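Local structure of serine acetyltransferase (Neisseria gonorrhoeae, 6WYE) at residues K131-N142 against A154-F165. The protein probably transfers an acetyl group from acetyl-CoA to L-serine, giving O-acetyl-L-serine in the first step of cysteine biosynthesis from serine. Residues are numbered along the deposited sequence; the frame is centred on the assembly and turned at random.
Sequences KGFHAIQAHRIN and AYFLQNRMSEVF
Lys131 faces Phe165 at one end and Asn142 faces Ala154 at the other, because segments 131-142 and 154-165, parts of helices 131-147 and 151-165, run almost exactly antiparallel (173°), their axes approaching to 10.4 Å. They form a helical hairpin, the last two long helices before the left-handed parallel beta-helix of this hexapeptide-repeat enzyme. Asn142, Met161 and Phe165 are its knobs, each seated in a hole of four residues on the opposing helix. Phe165, with chi1 -60° putting CG beside its own backbone N, fills the end near Lys131: CZ lies 3.6 Å from His134 CB, while CD2 reaches the backbone and methyl of Ala135. The carbonyl of Lys131 lies over one face of the ring and the Ala138 methyl at its edge. Alanine suits positions 135 and 138, where a single methyl lets bulky knobs come close to the helix. Met161, flexible and unbranched, sets SD 3.9 Å from Ala138 CB and bends at chi3 to lay CE against the backbone, beside Ala135 O and His139 N. Lys131 passes Phe165 in the opposite direction, its methylenes packed along the aromatic residue's backbone carbonyl. Its ammonium group hydrogen-bonds Thr185 OG1 of its own chain and Ser162 O of a neighbouring subunit, so the same side chain serves both hairpin and assembly. The His134 imidazole turns away to bond Leu127 O. At the far end Asn142 offers a polar knob that can donate to a helix carbonyl already in use: Ala154 O also accepts the regular helical bond from Gln158 N. Asn142 OD1 lies 3.2 Å from Leu157 CB, whereas Asn142 ND2 donates to Ala154 O at 3.0 Å with an N-H...O angle of 155°, the acceptor tilted out of the amide plane.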
# COMPACT_ATOMS: atom_id res chain seq x y z
N LYS A 131 -0.74 -22.44 5.58
CA LYS A 131 -1.67 -22.00 4.55
C LYS A 131 -2.87 -22.94 4.39
O LYS A 131 -3.97 -22.48 4.06
CB LYS A 131 -0.88 -21.90 3.23
CG LYS A 131 -1.61 -21.56 2.00
CD LYS A 131 -0.59 -21.26 0.86
CE LYS A 131 -0.09 -22.53 0.15
NZ LYS A 131 0.61 -22.21 -1.14
N GLY A 132 -2.68 -24.25 4.59
CA GLY A 132 -3.80 -25.18 4.47
C GLY A 132 -4.83 -25.01 5.57
O GLY A 132 -6.04 -25.10 5.33
N PHE A 133 -4.37 -24.75 6.80
CA PHE A 133 -5.28 -24.39 7.88
C PHE A 133 -6.02 -23.08 7.57
O PHE A 133 -7.24 -22.99 7.79
CB PHE A 133 -4.49 -24.28 9.19
CG PHE A 133 -5.31 -23.74 10.32
CD1 PHE A 133 -6.16 -24.59 11.03
CD2 PHE A 133 -5.25 -22.40 10.67
CE1 PHE A 133 -6.93 -24.12 12.07
CE2 PHE A 133 -6.02 -21.90 11.71
CZ PHE A 133 -6.87 -22.77 12.41
N HIS A 134 -5.33 -22.06 7.06
CA HIS A 134 -6.01 -20.82 6.71
C HIS A 134 -7.08 -21.07 5.65
O HIS A 134 -8.22 -20.59 5.78
CB HIS A 134 -5.00 -19.78 6.19
CG HIS A 134 -3.93 -19.45 7.18
ND1 HIS A 134 -2.64 -19.15 6.81
CD2 HIS A 134 -3.96 -19.37 8.54
CE1 HIS A 134 -1.91 -18.92 7.89
NE2 HIS A 134 -2.69 -19.04 8.95
N ALA A 135 -6.76 -21.84 4.61
CA ALA A 135 -7.71 -22.03 3.52
C ALA A 135 -8.97 -22.76 3.99
O ALA A 135 -10.08 -22.39 3.61
CB ALA A 135 -7.07 -22.80 2.37
N ILE A 136 -8.79 -23.79 4.83
CA ILE A 136 -9.93 -24.54 5.35
C ILE A 136 -10.86 -23.62 6.13
O ILE A 136 -12.08 -23.63 5.93
CB ILE A 136 -9.45 -25.70 6.24
CG1 ILE A 136 -8.77 -26.81 5.43
CG2 ILE A 136 -10.60 -26.28 7.07
CD1 ILE A 136 -9.61 -27.37 4.34
N GLN A 137 -10.29 -22.84 7.05
CA GLN A 137 -11.13 -21.98 7.89
C GLN A 137 -11.74 -20.85 7.08
O GLN A 137 -12.90 -20.48 7.31
CB GLN A 137 -10.34 -21.42 9.07
CG GLN A 137 -9.56 -22.45 9.92
CD GLN A 137 -10.20 -23.83 9.98
OE1 GLN A 137 -11.42 -23.97 10.11
NE2 GLN A 137 -9.37 -24.87 9.90
N ALA A 138 -10.99 -20.27 6.13
CA ALA A 138 -11.60 -19.30 5.23
C ALA A 138 -12.78 -19.93 4.50
O ALA A 138 -13.81 -19.27 4.30
CB ALA A 138 -10.58 -18.76 4.23
N HIS A 139 -12.66 -21.20 4.10
CA HIS A 139 -13.79 -21.81 3.40
C HIS A 139 -14.99 -21.99 4.32
O HIS A 139 -16.13 -21.74 3.91
CB HIS A 139 -13.42 -23.17 2.81
CG HIS A 139 -14.64 -23.96 2.43
ND1 HIS A 139 -15.42 -23.63 1.34
CD2 HIS A 139 -15.27 -24.98 3.06
CE1 HIS A 139 -16.46 -24.46 1.29
NE2 HIS A 139 -16.38 -25.28 2.32
N ARG A 140 -14.76 -22.42 5.56
CA ARG A 140 -15.87 -22.58 6.50
C ARG A 140 -16.68 -21.30 6.61
O ARG A 140 -17.91 -21.31 6.50
CB ARG A 140 -15.34 -22.99 7.88
CG ARG A 140 -14.71 -24.34 7.96
CD ARG A 140 -14.44 -24.71 9.42
NE ARG A 140 -13.50 -25.83 9.53
CZ ARG A 140 -13.81 -27.08 9.22
NH1 ARG A 140 -15.04 -27.39 8.80
NH2 ARG A 140 -12.91 -28.04 9.35
N ILE A 141 -16.00 -20.16 6.78
CA ILE A 141 -16.72 -18.88 6.77
C ILE A 141 -17.34 -18.63 5.41
O ILE A 141 -18.50 -18.21 5.30
CB ILE A 141 -15.78 -17.74 7.19
CG1 ILE A 141 -15.16 -18.04 8.56
CG2 ILE A 141 -16.54 -16.42 7.22
CD1 ILE A 141 -14.09 -17.04 8.98
N ASN A 142 -16.58 -18.88 4.33
CA ASN A 142 -17.11 -18.69 2.99
C ASN A 142 -18.38 -19.49 2.77
O ASN A 142 -19.35 -18.99 2.18
CB ASN A 142 -16.07 -19.07 1.93
CG ASN A 142 -16.03 -18.07 0.80
OD1 ASN A 142 -16.24 -16.88 1.02
ND2 ASN A 142 -15.77 -18.55 -0.41
N ALA A 154 -19.12 -14.54 -1.69
CA ALA A 154 -18.46 -15.83 -1.54
C ALA A 154 -17.63 -16.17 -2.78
O ALA A 154 -16.56 -16.77 -2.65
CB ALA A 154 -19.48 -16.93 -1.24
N TYR A 155 -18.12 -15.82 -3.97
CA TYR A 155 -17.32 -16.05 -5.18
C TYR A 155 -16.08 -15.16 -5.21
O TYR A 155 -15.01 -15.60 -5.63
CB TYR A 155 -18.17 -15.82 -6.43
CG TYR A 155 -19.23 -16.87 -6.64
CD1 TYR A 155 -18.98 -18.21 -6.34
CD2 TYR A 155 -20.47 -16.53 -7.16
CE1 TYR A 155 -19.95 -19.18 -6.54
CE2 TYR A 155 -21.45 -17.49 -7.36
CZ TYR A 155 -21.18 -18.81 -7.05
OH TYR A 155 -22.16 -19.75 -7.26
N PHE A 156 -16.23 -13.89 -4.79
CA PHE A 156 -15.08 -13.01 -4.68
C PHE A 156 -14.02 -13.62 -3.76
O PHE A 156 -12.83 -13.65 -4.09
CB PHE A 156 -15.52 -11.64 -4.16
CG PHE A 156 -14.39 -10.66 -3.96
CD1 PHE A 156 -13.63 -10.67 -2.79
CD2 PHE A 156 -14.08 -9.73 -4.94
CE1 PHE A 156 -12.59 -9.78 -2.62
CE2 PHE A 156 -13.04 -8.83 -4.77
CZ PHE A 156 -12.29 -8.86 -3.61
N LEU A 157 -14.45 -14.15 -2.61
CA LEU A 157 -13.49 -14.72 -1.67
C LEU A 157 -12.96 -16.06 -2.14
O LEU A 157 -11.81 -16.39 -1.85
CB LEU A 157 -14.13 -14.85 -0.29
CG LEU A 157 -14.43 -13.49 0.36
CD1 LEU A 157 -15.27 -13.61 1.65
CD2 LEU A 157 -13.14 -12.71 0.61
N GLN A 158 -13.76 -16.86 -2.86
CA GLN A 158 -13.23 -18.10 -3.43
C GLN A 158 -12.04 -17.80 -4.33
O GLN A 158 -11.01 -18.49 -4.27
CB GLN A 158 -14.30 -18.84 -4.24
CG GLN A 158 -13.78 -20.06 -5.03
CD GLN A 158 -14.79 -20.61 -6.03
OE1 GLN A 158 -15.82 -19.99 -6.28
NE2 GLN A 158 -14.49 -21.76 -6.62
N ASN A 159 -12.18 -16.75 -5.14
CA ASN A 159 -11.11 -16.31 -6.08
C ASN A 159 -9.92 -15.81 -5.27
O ASN A 159 -8.77 -16.15 -5.63
CB ASN A 159 -11.62 -15.25 -7.06
CG ASN A 159 -10.51 -14.66 -7.91
OD1 ASN A 159 -10.21 -13.48 -7.82
ND2 ASN A 159 -9.90 -15.49 -8.75
N ARG A 160 -10.17 -15.02 -4.22
CA ARG A 160 -9.08 -14.49 -3.39
C ARG A 160 -8.32 -15.63 -2.71
O ARG A 160 -7.09 -15.61 -2.66
CB ARG A 160 -9.62 -13.54 -2.32
CG ARG A 160 -9.78 -12.10 -2.73
CD ARG A 160 -8.49 -11.54 -3.28
NE ARG A 160 -7.62 -11.01 -2.23
CZ ARG A 160 -6.30 -10.97 -2.34
NH1 ARG A 160 -5.71 -11.42 -3.44
NH2 ARG A 160 -5.57 -10.47 -1.35
N MET A 161 -9.06 -16.59 -2.16
CA MET A 161 -8.43 -17.78 -1.57
C MET A 161 -7.57 -18.51 -2.59
O MET A 161 -6.49 -19.01 -2.25
CB MET A 161 -9.50 -18.73 -1.03
CG MET A 161 -10.17 -18.27 0.28
SD MET A 161 -11.77 -19.09 0.50
CE MET A 161 -11.26 -20.81 0.58
N SER A 162 -8.08 -18.66 -3.81
CA SER A 162 -7.30 -19.37 -4.82
C SER A 162 -6.02 -18.61 -5.15
O SER A 162 -4.95 -19.21 -5.31
CB SER A 162 -8.16 -19.60 -6.06
OG SER A 162 -7.45 -20.32 -7.03
N GLU A 163 -6.11 -17.28 -5.25
CA GLU A 163 -4.93 -16.46 -5.52
C GLU A 163 -3.93 -16.52 -4.38
O GLU A 163 -2.74 -16.73 -4.60
CB GLU A 163 -5.35 -15.01 -5.79
CG GLU A 163 -5.96 -14.79 -7.15
CD GLU A 163 -6.39 -13.36 -7.34
OE1 GLU A 163 -6.51 -12.64 -6.32
OE2 GLU A 163 -6.60 -12.95 -8.50
N VAL A 164 -4.40 -16.32 -3.14
CA VAL A 164 -3.47 -16.11 -2.03
C VAL A 164 -2.96 -17.44 -1.49
O VAL A 164 -1.77 -17.57 -1.17
CB VAL A 164 -4.14 -15.29 -0.91
CG1 VAL A 164 -3.24 -15.23 0.33
CG2 VAL A 164 -4.47 -13.88 -1.40
N PHE A 165 -3.84 -18.44 -1.40
CA PHE A 165 -3.50 -19.72 -0.81
C PHE A 165 -3.20 -20.79 -1.85
O PHE A 165 -2.71 -21.86 -1.48
CB PHE A 165 -4.63 -20.23 0.10
CG PHE A 165 -4.96 -19.31 1.26
CD1 PHE A 165 -3.96 -18.58 1.90
CD2 PHE A 165 -6.27 -19.18 1.71
CE1 PHE A 165 -4.26 -17.74 2.97
CE2 PHE A 165 -6.58 -18.35 2.77
CZ PHE A 165 -5.57 -17.63 3.41
O HOH W 1 -0.19 -20.05 -2.68